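Local coordinates for protein ComZ (Thermus thermophilus, PDB 6QVI) that probably acts as a DNA receptor at the pilus tip in natural transformation, carrying a beta-solenoid domain on a pseudopilin-like domain, at residues Ser14-Tyr19 / Gly114-Ala119; Ala20-Leu25 / Ala121-Thr126; Phe33-Trp38 / Leu61-Thr66; Leu77-Val82 / Arg93-Leu98; Thr97-Ala102 / Thr109-Gly114. All blocks are in the same frame, centred on the assembly; numbering follows the deposited sequence.

Contact 1: residues Ser14-Tyr19 / Gly114-Ala119; sequences SVQAFY and GTSGGA
The methyl groups of Ala17 and Ala119 meet, CB to CB at 3.6 Å, with Ala119 pointing at the helix, where the beginning of the long helix meets the turn after strand 107-115. The same Ala17 CB also lies 3.5 Å from Ala119 O, so one methyl covers both the side chain and the carbonyl of its partner. Alanine suits position 17 because the backbones come close here, the CA atoms of Ala17 and Ser116 being 4.8 Å apart; at Ala119 a small side chain suits the close meeting of the two methyls.

Ser116 stands beside this pair and aims its CB at the helix. Its CB rests 3.9 Å from Ala17 CA and near the Gln16 carbonyl. With OG roughly anti to the backbone N (chi1 153°), the hydroxyl swings along the helix and reaches Gln16 CB at 3.3 Å, a van der Waals contact; OG also has a weak hydrogen bond to Val91 O. Gln16 turns its CG away from its own carbonyl and runs out extended, so it is the aliphatic root, rather than the amide, that comes closest to Ser116.

Gly114 lets the strand backbone lie close to the Ala17 carbonyl. Gly117 and Gly118 both have positive phi and carry the chain through a tight turn, across which Ser116 N bonds to Ala119 O at 2.8 Å.

The contact thus lays the first turns of helix 12-40 against the hairpin end joining strands 107-115 and 120-130, with Ala17 also on Ala121, while Ser14 and Phe18 turn to strand 517-529.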
# COMPACT_ATOMS: atom_id res chain seq x y z
N SER A 14 39.21 -1.86 33.51
CA SER A 14 37.78 -2.07 33.37
C SER A 14 37.23 -1.16 32.27
O SER A 14 36.42 -1.59 31.44
CB SER A 14 37.08 -1.87 34.72
OG SER A 14 37.22 -0.54 35.20
N VAL A 15 37.73 0.08 32.20
CA VAL A 15 37.29 0.99 31.17
C VAL A 15 37.55 0.37 29.80
O VAL A 15 36.71 0.47 28.89
CB VAL A 15 37.93 2.38 31.35
CG1 VAL A 15 37.67 3.23 30.14
CG2 VAL A 15 37.28 3.09 32.52
N GLN A 16 38.70 -0.30 29.61
CA GLN A 16 38.88 -0.93 28.31
C GLN A 16 37.93 -2.11 28.11
O GLN A 16 37.57 -2.43 26.98
CB GLN A 16 40.35 -1.40 28.11
CG GLN A 16 41.44 -0.37 28.43
CD GLN A 16 42.87 -0.97 28.51
OE1 GLN A 16 43.82 -0.41 27.96
NE2 GLN A 16 43.00 -2.15 29.13
N ALA A 17 37.45 -2.71 29.18
CA ALA A 17 36.52 -3.81 28.99
C ALA A 17 35.16 -3.26 28.57
O ALA A 17 34.54 -3.73 27.59
CB ALA A 17 36.40 -4.63 30.28
N PHE A 18 34.77 -2.17 29.23
CA PHE A 18 33.57 -1.44 28.85
C PHE A 18 33.64 -0.97 27.40
O PHE A 18 32.70 -1.19 26.64
CB PHE A 18 33.42 -0.28 29.81
CG PHE A 18 32.67 -0.63 31.04
CD1 PHE A 18 31.63 -1.55 30.99
CD2 PHE A 18 33.05 -0.11 32.27
CE1 PHE A 18 30.94 -1.89 32.12
CE2 PHE A 18 32.37 -0.46 33.42
CZ PHE A 18 31.31 -1.35 33.34
N TYR A 19 34.74 -0.38 26.99
CA TYR A 19 34.85 0.09 25.63
C TYR A 19 34.71 -1.03 24.66
O TYR A 19 34.16 -0.88 23.61
CB TYR A 19 36.17 0.78 25.38
CG TYR A 19 36.40 1.09 23.95
CD1 TYR A 19 35.93 2.25 23.39
CD2 TYR A 19 37.09 0.23 23.15
CE1 TYR A 19 36.13 2.53 22.06
CE2 TYR A 19 37.29 0.51 21.82
CZ TYR A 19 36.81 1.66 21.29
OH TYR A 19 37.01 1.95 19.98
N GLY A 114 31.72 -7.99 26.25
CA GLY A 114 33.06 -7.66 25.83
C GLY A 114 34.17 -8.07 26.78
O GLY A 114 33.94 -8.25 27.93
N THR A 115 35.36 -8.27 26.25
CA THR A 115 36.50 -8.64 27.08
C THR A 115 37.70 -7.91 26.63
O THR A 115 37.86 -7.73 25.47
CB THR A 115 36.90 -10.10 26.99
OG1 THR A 115 37.40 -10.34 25.70
CG2 THR A 115 35.77 -11.01 27.25
N SER A 116 38.56 -7.52 27.54
CA SER A 116 39.76 -6.82 27.17
C SER A 116 40.82 -6.93 28.23
O SER A 116 40.73 -6.26 29.23
CB SER A 116 39.46 -5.35 26.92
OG SER A 116 40.58 -4.55 27.16
N GLY A 117 41.84 -7.75 28.00
CA GLY A 117 42.89 -7.87 28.98
C GLY A 117 42.40 -8.42 30.30
O GLY A 117 42.53 -7.75 31.33
N GLY A 118 41.80 -9.60 30.28
CA GLY A 118 41.37 -10.24 31.52
C GLY A 118 40.30 -9.50 32.29
O GLY A 118 40.11 -9.79 33.48
N ALA A 119 39.63 -8.54 31.67
CA ALA A 119 38.46 -7.88 32.24
C ALA A 119 37.29 -8.10 31.30
O ALA A 119 37.41 -7.97 30.08
CB ALA A 119 38.69 -6.38 32.47

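Contact 2: residues Ala20-Leu25 / Ala121-Thr126; sequences AAEAGL and ARVQAT
Val123 sends its two methyls to different turns of the helix. CG1, which lies anti to the carbonyl carbon (chi1 -49°), meets Ala21 CB at 3.8 Å. CG2 takes the place between the backbone N and the carbonyl carbon and presses on Leu25 CB at 3.5 Å, so a single branched residue bridges positions four apart on the helix.

Leu25 crosses Val123 at a slant. Its CG is anti to the backbone N (chi1 -171°), which carries the branch onward along the strand: CD1 comes within 4.0 Å of Ala125 N, while CD2 faces Ala125 CB at 4.3 Å. This is consistent with the pseudopilin-like domain, where, as in pilins, a long N-terminal helix lies on an antiparallel sheet; the local axes run 27° from parallel and approach to 7.5 Å. A spacing that close suits the small Ala21, whose methyl touches Ala121 O at 3.7 Å and whose own carbonyl accepts a hydrogen bond from Ser112 OG on the adjoining strand.

Glu22 contributes little apolar surface; its buried carboxylate is held by Tyr523 OH of strand 517-529. Arg122 and Gln124 alternate onto the face of the strand away from the helix.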
# COMPACT_ATOMS: atom_id res chain seq x y z
N ALA A 20 35.18 -2.19 25.02
CA ALA A 20 35.08 -3.29 24.13
C ALA A 20 33.65 -3.64 23.95
O ALA A 20 33.22 -3.88 22.87
CB ALA A 20 35.83 -4.46 24.68
N ALA A 21 32.90 -3.70 25.02
CA ALA A 21 31.52 -4.07 24.92
C ALA A 21 30.72 -3.00 24.23
O ALA A 21 29.94 -3.27 23.37
CB ALA A 21 30.96 -4.33 26.29
N GLU A 22 30.96 -1.77 24.62
CA GLU A 22 30.24 -0.64 24.04
C GLU A 22 30.56 -0.48 22.56
O GLU A 22 29.75 0.07 21.81
CB GLU A 22 30.66 0.64 24.75
CG GLU A 22 29.84 1.02 25.93
CD GLU A 22 28.57 1.72 25.54
OE1 GLU A 22 27.54 1.47 26.19
OE2 GLU A 22 28.61 2.53 24.58
N ALA A 23 31.70 -1.00 22.12
CA ALA A 23 31.96 -1.06 20.70
C ALA A 23 30.97 -1.99 20.02
O ALA A 23 30.47 -1.69 18.92
CB ALA A 23 33.40 -1.53 20.43
N GLY A 24 30.68 -3.12 20.65
CA GLY A 24 29.76 -4.06 20.02
C GLY A 24 28.33 -3.56 20.01
O GLY A 24 27.64 -3.63 19.00
N LEU A 25 27.88 -3.05 21.15
CA LEU A 25 26.50 -2.59 21.26
C LEU A 25 26.19 -1.50 20.27
O LEU A 25 25.15 -1.54 19.62
CB LEU A 25 26.22 -2.08 22.66
CG LEU A 25 24.72 -1.84 22.78
CD1 LEU A 25 24.00 -3.13 23.08
CD2 LEU A 25 24.43 -0.83 23.86
N ALA A 121 33.17 -7.27 30.56
CA ALA A 121 32.04 -6.37 30.75
C ALA A 121 30.93 -6.74 29.79
O ALA A 121 31.15 -7.21 28.67
CB ALA A 121 32.42 -4.90 30.52
N ARG A 122 29.72 -6.42 30.20
CA ARG A 122 28.51 -6.75 29.46
C ARG A 122 27.65 -5.50 29.37
O ARG A 122 27.37 -4.86 30.41
CB ARG A 122 27.77 -7.87 30.19
CG ARG A 122 26.67 -8.58 29.49
CD ARG A 122 26.21 -9.68 30.43
NE ARG A 122 24.77 -9.88 30.35
CZ ARG A 122 24.20 -10.82 29.60
NH1 ARG A 122 24.96 -11.65 28.88
NH2 ARG A 122 22.88 -10.92 29.59
N VAL A 123 27.22 -5.14 28.16
CA VAL A 123 26.30 -4.01 28.04
C VAL A 123 25.11 -4.42 27.18
O VAL A 123 25.22 -5.21 26.23
CB VAL A 123 26.99 -2.76 27.44
CG1 VAL A 123 28.28 -2.49 28.18
CG2 VAL A 123 27.22 -2.86 25.97
N GLN A 124 23.97 -3.83 27.47
CA GLN A 124 22.80 -4.34 26.78
C GLN A 124 21.75 -3.25 26.67
O GLN A 124 21.73 -2.31 27.48
CB GLN A 124 22.25 -5.57 27.51
CG GLN A 124 21.36 -5.35 28.67
CD GLN A 124 20.74 -6.67 29.14
OE1 GLN A 124 21.38 -7.73 29.04
NE2 GLN A 124 19.49 -6.63 29.59
N ALA A 125 20.93 -3.34 25.61
CA ALA A 125 19.83 -2.40 25.39
C ALA A 125 18.57 -3.11 24.92
O ALA A 125 18.63 -4.04 24.09
CB ALA A 125 20.21 -1.32 24.37
N THR A 126 17.44 -2.64 25.43
CA THR A 126 16.15 -3.13 25.01
C THR A 126 15.47 -2.09 24.14
O THR A 126 15.28 -0.94 24.56
CB THR A 126 15.25 -3.42 26.19
OG1 THR A 126 15.80 -4.49 26.95
CG2 THR A 126 13.86 -3.82 25.68

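Contact 3: residues Phe33-Trp38 / Leu61-Thr66; sequences FQQYVW and LDRDGT
An Asx turn shapes the loop from which Arg63 reaches back to Gln34 and Trp38 in the last turns of the long helix. In the Asx turn Asp64 OD2 accepts from Thr66 N at 2.8 Å, and Thr66 OG1 donates to the same oxygen from the same face of the carboxylate.

The Arg63 guanidinium lies between two side chains of the helix. Over one face stands Gln34 OE1, 3.0 Å from Arg63 CZ, at an angle too poor for a hydrogen bond, with the amide tilted 40° from the guanidinium. The opposite face rests on Trp38 CB and CD1. At its edge, Arg63 NH2 donates to Gln34 O at 2.9 Å (N-H...O 156°), from above the carbonyl plane and on the other side from Trp38 N, the helix donor. Farther back, Arg63 CG sits over the indole, 3.7 Å from the centroid of the Trp38 five-membered ring, a CH-pi contact. Trp38 CG is anti to the backbone N (chi1 -170°), which turns the ring toward the loop.

A leucine in place of Arg63 would remove the guanidinium and probably cost Gln34 O its loop donor, leaving Trp38 less firmly covered.

Asp60 binds the backbone N of Asp64 and Gly65, and Gln35 NE2 binds Asp60 O. The spacing Asp60, Asp62, Asp64, Gly65 follows the DxDxDG pattern of EF-hand-like calcium loops, a likeness of sequence that does not establish a metal here.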
# COMPACT_ATOMS: atom_id res chain seq x y z
N PHE A 33 18.98 -0.64 13.76
CA PHE A 33 18.24 0.47 13.19
C PHE A 33 18.25 0.41 11.67
O PHE A 33 17.27 0.82 11.03
CB PHE A 33 18.82 1.82 13.66
CG PHE A 33 18.13 3.03 13.06
CD1 PHE A 33 18.68 3.69 11.97
CD2 PHE A 33 16.94 3.51 13.58
CE1 PHE A 33 18.05 4.81 11.41
CE2 PHE A 33 16.29 4.62 12.99
CZ PHE A 33 16.85 5.26 11.92
N GLN A 34 19.34 -0.07 11.07
CA GLN A 34 19.36 -0.11 9.62
C GLN A 34 18.47 -1.23 9.09
O GLN A 34 17.85 -1.09 8.03
CB GLN A 34 20.78 -0.26 9.08
CG GLN A 34 20.79 0.06 7.60
CD GLN A 34 21.94 -0.56 6.86
OE1 GLN A 34 21.90 -1.75 6.52
NE2 GLN A 34 22.94 0.25 6.53
N GLN A 35 18.37 -2.32 9.84
CA GLN A 35 17.38 -3.33 9.52
C GLN A 35 15.97 -2.79 9.69
O GLN A 35 15.05 -3.26 9.02
CB GLN A 35 17.61 -4.56 10.41
CG GLN A 35 18.77 -5.43 9.93
CD GLN A 35 18.33 -6.40 8.85
OE1 GLN A 35 17.35 -7.11 9.02
NE2 GLN A 35 19.03 -6.39 7.72
N TYR A 36 15.80 -1.79 10.57
CA TYR A 36 14.49 -1.17 10.75
C TYR A 36 14.14 -0.22 9.60
O TYR A 36 12.98 -0.13 9.21
CB TYR A 36 14.44 -0.41 12.08
CG TYR A 36 13.43 0.73 12.07
CD1 TYR A 36 13.83 2.04 11.83
CD2 TYR A 36 12.07 0.48 12.28
CE1 TYR A 36 12.92 3.06 11.81
CE2 TYR A 36 11.14 1.51 12.27
CZ TYR A 36 11.57 2.80 12.04
OH TYR A 36 10.66 3.85 12.02
N VAL A 37 15.12 0.49 9.06
CA VAL A 37 14.86 1.37 7.92
C VAL A 37 14.75 0.58 6.64
O VAL A 37 14.12 1.04 5.68
CB VAL A 37 15.92 2.48 7.77
CG1 VAL A 37 16.28 3.10 9.12
CG2 VAL A 37 17.16 1.95 7.03
N TRP A 38 15.39 -0.59 6.55
CA TRP A 38 15.24 -1.31 5.30
C TRP A 38 13.84 -1.86 5.13
O TRP A 38 13.37 -2.01 3.98
CB TRP A 38 16.27 -2.44 5.18
CG TRP A 38 16.25 -3.01 3.79
CD1 TRP A 38 16.55 -2.35 2.62
CD2 TRP A 38 15.86 -4.33 3.41
NE1 TRP A 38 16.38 -3.19 1.54
CE2 TRP A 38 15.95 -4.41 1.99
CE3 TRP A 38 15.43 -5.46 4.12
CZ2 TRP A 38 15.65 -5.57 1.28
CZ3 TRP A 38 15.13 -6.61 3.42
CH2 TRP A 38 15.24 -6.66 2.01
N LEU A 61 20.12 -10.11 7.02
CA LEU A 61 21.47 -9.58 7.18
C LEU A 61 22.10 -9.33 5.83
O LEU A 61 22.85 -8.36 5.66
CB LEU A 61 22.31 -10.57 7.96
CG LEU A 61 21.73 -10.84 9.33
CD1 LEU A 61 22.53 -11.85 10.04
CD2 LEU A 61 21.83 -9.54 10.13
N ASP A 62 21.83 -10.20 4.87
CA ASP A 62 22.26 -9.90 3.52
C ASP A 62 21.65 -8.61 3.00
O ASP A 62 22.33 -7.82 2.34
CB ASP A 62 21.92 -11.03 2.57
CG ASP A 62 22.36 -10.71 1.18
OD1 ASP A 62 21.70 -9.90 0.50
OD2 ASP A 62 23.38 -11.32 0.76
N ARG A 63 20.33 -8.44 3.20
CA ARG A 63 19.47 -7.51 2.43
C ARG A 63 19.27 -8.01 0.99
O ARG A 63 19.49 -7.28 0.03
CB ARG A 63 20.00 -6.06 2.44
CG ARG A 63 19.38 -5.16 3.53
CD ARG A 63 20.36 -4.06 4.05
NE ARG A 63 19.68 -3.05 4.86
CZ ARG A 63 19.60 -1.75 4.54
NH1 ARG A 63 20.16 -1.31 3.42
NH2 ARG A 63 18.96 -0.91 5.33
N ASP A 64 18.83 -9.27 0.87
CA ASP A 64 18.36 -9.86 -0.38
C ASP A 64 17.08 -10.68 -0.18
O ASP A 64 16.67 -11.40 -1.09
CB ASP A 64 19.44 -10.75 -1.01
CG ASP A 64 19.65 -12.05 -0.23
OD1 ASP A 64 20.24 -13.01 -0.77
OD2 ASP A 64 19.19 -12.12 0.93
N GLY A 65 16.42 -10.61 0.96
CA GLY A 65 15.29 -11.47 1.17
C GLY A 65 15.61 -12.79 1.84
O GLY A 65 14.68 -13.52 2.20
N THR A 66 16.88 -13.13 2.03
CA THR A 66 17.21 -14.30 2.82
C THR A 66 17.09 -13.92 4.28
O THR A 66 17.74 -12.97 4.73
CB THR A 66 18.63 -14.78 2.53
OG1 THR A 66 18.81 -14.91 1.11
CG2 THR A 66 18.91 -16.11 3.24

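Contact 4: residues Leu77-Val82 / Arg93-Leu98; sequences LAQNEV and RYTATL
Two beta bulges interrupt this antiparallel hairpin, pairing Leu77 and Ala78 with Ala96 and, farther on, Asn80 and Glu81 with Tyr94. In the first, a classic bulge, Ala96 O accepts from both Leu77 N (3.0 Å) and Ala78 N (3.1 Å). The second is a G1 bulge, whose first residue has left-handed backbone angles; Asn80 tolerates them well. Its N-H runs almost straight to Thr95 OG1 (3.2 Å, 176°), a bond well suited to the threonine hydroxyl.

Tyr94 and Glu81 lie side by side. Glu81 O lies over one face of the Tyr94 ring, toward its rim, and Glu81 CB makes an off-centre CH-pi contact, 4.2 Å from the centroid of that ring. The Tyr94 chi1 of 66° lays the ring over the partner strand, beside Glu81 and with CE1 by Ala78 CB. Beyond the hairpin, Lys27 forms a salt bridge with Glu81 OE2, and the ring packs on Gly24 of the helix. Replacing Tyr94 by a serine would probably open a gap between Glu81, Ala78 and the helix.

On the opposite face, Arg93 folds back across the strand pair: Asn80 O stands over its guanidinium, and Arg93 NH1 approaches Val82 CG1 to 3.4 Å.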
# COMPACT_ATOMS: atom_id res chain seq x y z
N LEU A 77 24.73 -12.21 16.34
CA LEU A 77 25.20 -11.29 15.31
C LEU A 77 26.72 -11.21 15.20
O LEU A 77 27.21 -10.78 14.15
CB LEU A 77 24.71 -9.87 15.56
CG LEU A 77 23.25 -9.69 15.86
CD1 LEU A 77 23.07 -8.24 16.29
CD2 LEU A 77 22.44 -10.07 14.65
N ALA A 78 27.48 -11.57 16.25
CA ALA A 78 28.94 -11.52 16.15
C ALA A 78 29.58 -12.30 17.29
O ALA A 78 29.26 -12.09 18.46
CB ALA A 78 29.48 -10.08 16.18
N GLN A 79 30.44 -13.23 16.94
CA GLN A 79 31.10 -14.06 17.91
C GLN A 79 32.57 -13.79 17.83
O GLN A 79 33.14 -13.90 16.79
CB GLN A 79 30.84 -15.51 17.62
CG GLN A 79 31.32 -16.42 18.70
CD GLN A 79 30.31 -17.47 19.04
OE1 GLN A 79 30.61 -18.65 19.08
NE2 GLN A 79 29.10 -17.05 19.30
N ASN A 80 33.15 -13.34 18.93
CA ASN A 80 34.56 -13.01 19.05
C ASN A 80 35.09 -11.99 18.07
O ASN A 80 36.23 -12.01 17.73
CB ASN A 80 35.39 -14.27 19.06
CG ASN A 80 35.05 -15.14 20.22
OD1 ASN A 80 34.96 -14.68 21.32
ND2 ASN A 80 34.83 -16.39 19.97
N GLU A 81 34.28 -11.04 17.68
CA GLU A 81 34.72 -10.04 16.76
C GLU A 81 35.69 -9.18 17.50
O GLU A 81 35.45 -8.85 18.61
CB GLU A 81 33.53 -9.24 16.31
CG GLU A 81 33.81 -8.11 15.36
CD GLU A 81 32.68 -7.90 14.39
OE1 GLU A 81 32.01 -8.87 14.02
OE2 GLU A 81 32.45 -6.75 13.98
N VAL A 82 36.77 -8.76 16.89
CA VAL A 82 37.72 -7.97 17.63
C VAL A 82 37.70 -6.49 17.42
O VAL A 82 37.59 -6.02 16.33
CB VAL A 82 39.15 -8.43 17.35
CG1 VAL A 82 39.20 -9.90 17.05
CG2 VAL A 82 39.74 -7.64 16.22
N ARG A 93 37.86 -8.54 22.44
CA ARG A 93 36.89 -9.22 21.64
C ARG A 93 35.52 -8.97 22.23
O ARG A 93 35.40 -8.55 23.34
CB ARG A 93 37.15 -10.72 21.64
CG ARG A 93 38.59 -11.14 21.83
CD ARG A 93 39.23 -11.62 20.53
NE ARG A 93 38.90 -13.01 20.19
CZ ARG A 93 39.30 -13.61 19.06
NH1 ARG A 93 40.03 -12.95 18.18
NH2 ARG A 93 38.95 -14.87 18.82
N TYR A 94 34.48 -9.22 21.46
CA TYR A 94 33.15 -9.06 21.98
C TYR A 94 32.21 -9.95 21.29
O TYR A 94 32.47 -10.43 20.24
CB TYR A 94 32.65 -7.64 21.93
CG TYR A 94 32.45 -7.10 20.57
CD1 TYR A 94 31.49 -7.59 19.75
CD2 TYR A 94 33.22 -6.09 20.12
CE1 TYR A 94 31.30 -7.08 18.51
CE2 TYR A 94 33.04 -5.58 18.88
CZ TYR A 94 32.08 -6.09 18.09
OH TYR A 94 31.93 -5.57 16.86
N THR A 95 31.10 -10.20 21.93
CA THR A 95 30.13 -11.03 21.33
C THR A 95 28.76 -10.44 21.36
O THR A 95 28.22 -10.28 22.41
CB THR A 95 30.11 -12.39 21.95
OG1 THR A 95 31.24 -13.09 21.48
CG2 THR A 95 28.91 -13.09 21.50
N ALA A 96 28.18 -10.16 20.20
CA ALA A 96 26.88 -9.49 20.18
C ALA A 96 25.83 -10.53 19.87
O ALA A 96 25.96 -11.27 18.88
CB ALA A 96 26.85 -8.36 19.16
N THR A 97 24.79 -10.57 20.69
CA THR A 97 23.67 -11.49 20.55
C THR A 97 22.39 -10.68 20.59
O THR A 97 22.28 -9.74 21.38
CB THR A 97 23.63 -12.55 21.65
OG1 THR A 97 24.88 -13.24 21.72
CG2 THR A 97 22.57 -13.56 21.35
N LEU A 98 21.45 -11.06 19.73
CA LEU A 98 20.15 -10.40 19.62
C LEU A 98 19.08 -11.36 20.12
O LEU A 98 19.02 -12.50 19.65
CB LEU A 98 19.86 -9.99 18.18
CG LEU A 98 18.45 -9.40 18.02
CD1 LEU A 98 18.34 -8.18 18.90
CD2 LEU A 98 18.11 -9.07 16.57

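Contact 5: residues Thr97-Ala102 / Thr109-Gly114; sequences TLYKDA and TLVSEG
Thr97 and Val111 exchange two backbone hydrogen bonds, Thr97 N to Val111 O at 2.7 Å and Val111 N to Thr97 O at 2.8 Å. Two residues on, Tyr99 and Thr109 repeat the exchange, with both N...O distances 2.8 Å. All four are short and nearly straight (N-H...O 164° to 174°), as in a regular antiparallel ladder; Leu98 and Leu110 form the non-hydrogen-bonded pair between them.

Side chains sort by face. On the face of Thr97, Tyr99, Thr109 and Val111, the tyrosine spans the ladder diagonally. Its CG lies anti to its own carbonyl carbon (chi1 -54°), which lays the ring along the neighbouring strand: its edge comes to Val111, Tyr99 CE1 to Val111 CB at 3.8 Å, while CD1 passes near Thr109 O. Beta-branched threonine and valine suit extended strands, and here they border the ring.

The other face carries the leucines. Leu98 bends its CD1 back over the ladder to 3.4 Å from Thr109 O, and Leu110 brings its CD1 to 3.8 Å from Thr97 O.

Farther out, the helix covers both leucines: Leu98 packs on Leu32, Leu110 on Leu25 and Tyr28. Strand 120-130 pairs with the other edge of 107-115 through Leu110 and Ser112.

The chemistry implies a division of labour: paired peptide groups hold the strands in register, while the leucine face supplies apolar surface for burial against the helix.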
# COMPACT_ATOMS: atom_id res chain seq x y z
N THR A 97 24.79 -10.57 20.69
CA THR A 97 23.67 -11.49 20.55
C THR A 97 22.39 -10.68 20.59
O THR A 97 22.28 -9.74 21.38
CB THR A 97 23.63 -12.55 21.65
OG1 THR A 97 24.88 -13.24 21.72
CG2 THR A 97 22.57 -13.56 21.35
N LEU A 98 21.45 -11.06 19.73
CA LEU A 98 20.15 -10.40 19.62
C LEU A 98 19.08 -11.36 20.12
O LEU A 98 19.02 -12.50 19.65
CB LEU A 98 19.86 -9.99 18.18
CG LEU A 98 18.45 -9.40 18.02
CD1 LEU A 98 18.34 -8.18 18.90
CD2 LEU A 98 18.11 -9.07 16.57
N TYR A 99 18.30 -10.91 21.09
CA TYR A 99 17.24 -11.72 21.69
C TYR A 99 15.88 -11.08 21.48
O TYR A 99 15.71 -9.88 21.71
CB TYR A 99 17.49 -11.89 23.19
CG TYR A 99 18.84 -12.43 23.54
CD1 TYR A 99 19.93 -11.58 23.70
CD2 TYR A 99 19.03 -13.79 23.74
CE1 TYR A 99 21.17 -12.07 24.04
CE2 TYR A 99 20.26 -14.28 24.09
CZ TYR A 99 21.33 -13.43 24.24
OH TYR A 99 22.58 -13.98 24.56
N LYS A 100 14.89 -11.89 21.10
CA LYS A 100 13.53 -11.39 21.00
C LYS A 100 12.73 -11.84 22.22
O LYS A 100 12.99 -12.90 22.79
CB LYS A 100 12.83 -11.84 19.72
CG LYS A 100 12.13 -13.15 19.80
CD LYS A 100 11.53 -13.50 18.46
CE LYS A 100 10.08 -13.84 18.60
NZ LYS A 100 9.71 -14.64 17.42
N ASP A 101 11.78 -11.00 22.61
CA ASP A 101 10.89 -11.32 23.72
C ASP A 101 9.90 -12.40 23.33
O ASP A 101 9.31 -12.36 22.25
CB ASP A 101 10.13 -10.05 24.13
CG ASP A 101 9.48 -10.18 25.49
OD1 ASP A 101 10.07 -9.69 26.49
OD2 ASP A 101 8.37 -10.75 25.56
N ALA A 102 9.68 -13.35 24.24
CA ALA A 102 8.76 -14.43 23.94
C ALA A 102 7.33 -13.90 23.77
O ALA A 102 6.61 -14.35 22.88
CB ALA A 102 8.80 -15.49 25.03
N THR A 109 16.11 -7.28 22.68
CA THR A 109 17.26 -6.99 23.55
C THR A 109 18.53 -7.28 22.77
O THR A 109 18.72 -8.40 22.26
CB THR A 109 17.22 -7.80 24.87
OG1 THR A 109 16.00 -7.51 25.61
CG2 THR A 109 18.47 -7.53 25.77
N LEU A 110 19.38 -6.26 22.65
CA LEU A 110 20.71 -6.40 22.05
C LEU A 110 21.75 -6.50 23.17
O LEU A 110 21.77 -5.66 24.08
CB LEU A 110 21.01 -5.20 21.16
CG LEU A 110 22.28 -5.22 20.31
CD1 LEU A 110 22.51 -6.52 19.47
CD2 LEU A 110 22.39 -3.96 19.49
N VAL A 111 22.57 -7.56 23.16
CA VAL A 111 23.55 -7.81 24.23
C VAL A 111 24.94 -7.99 23.62
O VAL A 111 25.13 -8.82 22.72
CB VAL A 111 23.17 -9.04 25.08
CG1 VAL A 111 24.35 -9.57 25.82
CG2 VAL A 111 22.15 -8.68 26.08
N SER A 112 25.89 -7.26 24.15
CA SER A 112 27.25 -7.34 23.72
C SER A 112 28.18 -7.60 24.89
O SER A 112 28.43 -6.73 25.65
CB SER A 112 27.60 -6.03 23.05
OG SER A 112 28.89 -5.59 23.35
N GLU A 113 28.69 -8.82 25.01
CA GLU A 113 29.62 -9.20 26.05
C GLU A 113 31.01 -8.88 25.59
O GLU A 113 31.46 -9.46 24.67
CB GLU A 113 29.58 -10.69 26.26
CG GLU A 113 28.33 -11.22 26.92
CD GLU A 113 28.26 -12.73 26.94
OE1 GLU A 113 27.20 -13.29 26.62
OE2 GLU A 113 29.26 -13.37 27.29
N GLY A 114 31.72 -7.99 26.25
CA GLY A 114 33.06 -7.66 25.83
C GLY A 114 34.17 -8.07 26.78
O GLY A 114 33.94 -8.25 27.93

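Overall arrangement
From the N terminus, helix 12-40 opens three of the five contacts. Contact 1 leaves from its first turns and closes at the hairpin end 114-119; contact 2 leaves nearly two turns later and closes at 121-126, so the two cross along the chain and lie side by side on the sheet. Contacts 3, 4 and 5 all fall within the spans of both. Contact 3 brings loop 61-66 back to the far part of the helix, about 18 Å (nearest atoms) from contact 1. Contacts 4 and 5 come after it, 5 starting on the strand where 4 closes, and zip strands 78-84, 90-100 and 107-115 together. The five tie helix 12-40 to the sheet of what is probably the pseudopilin-like domain.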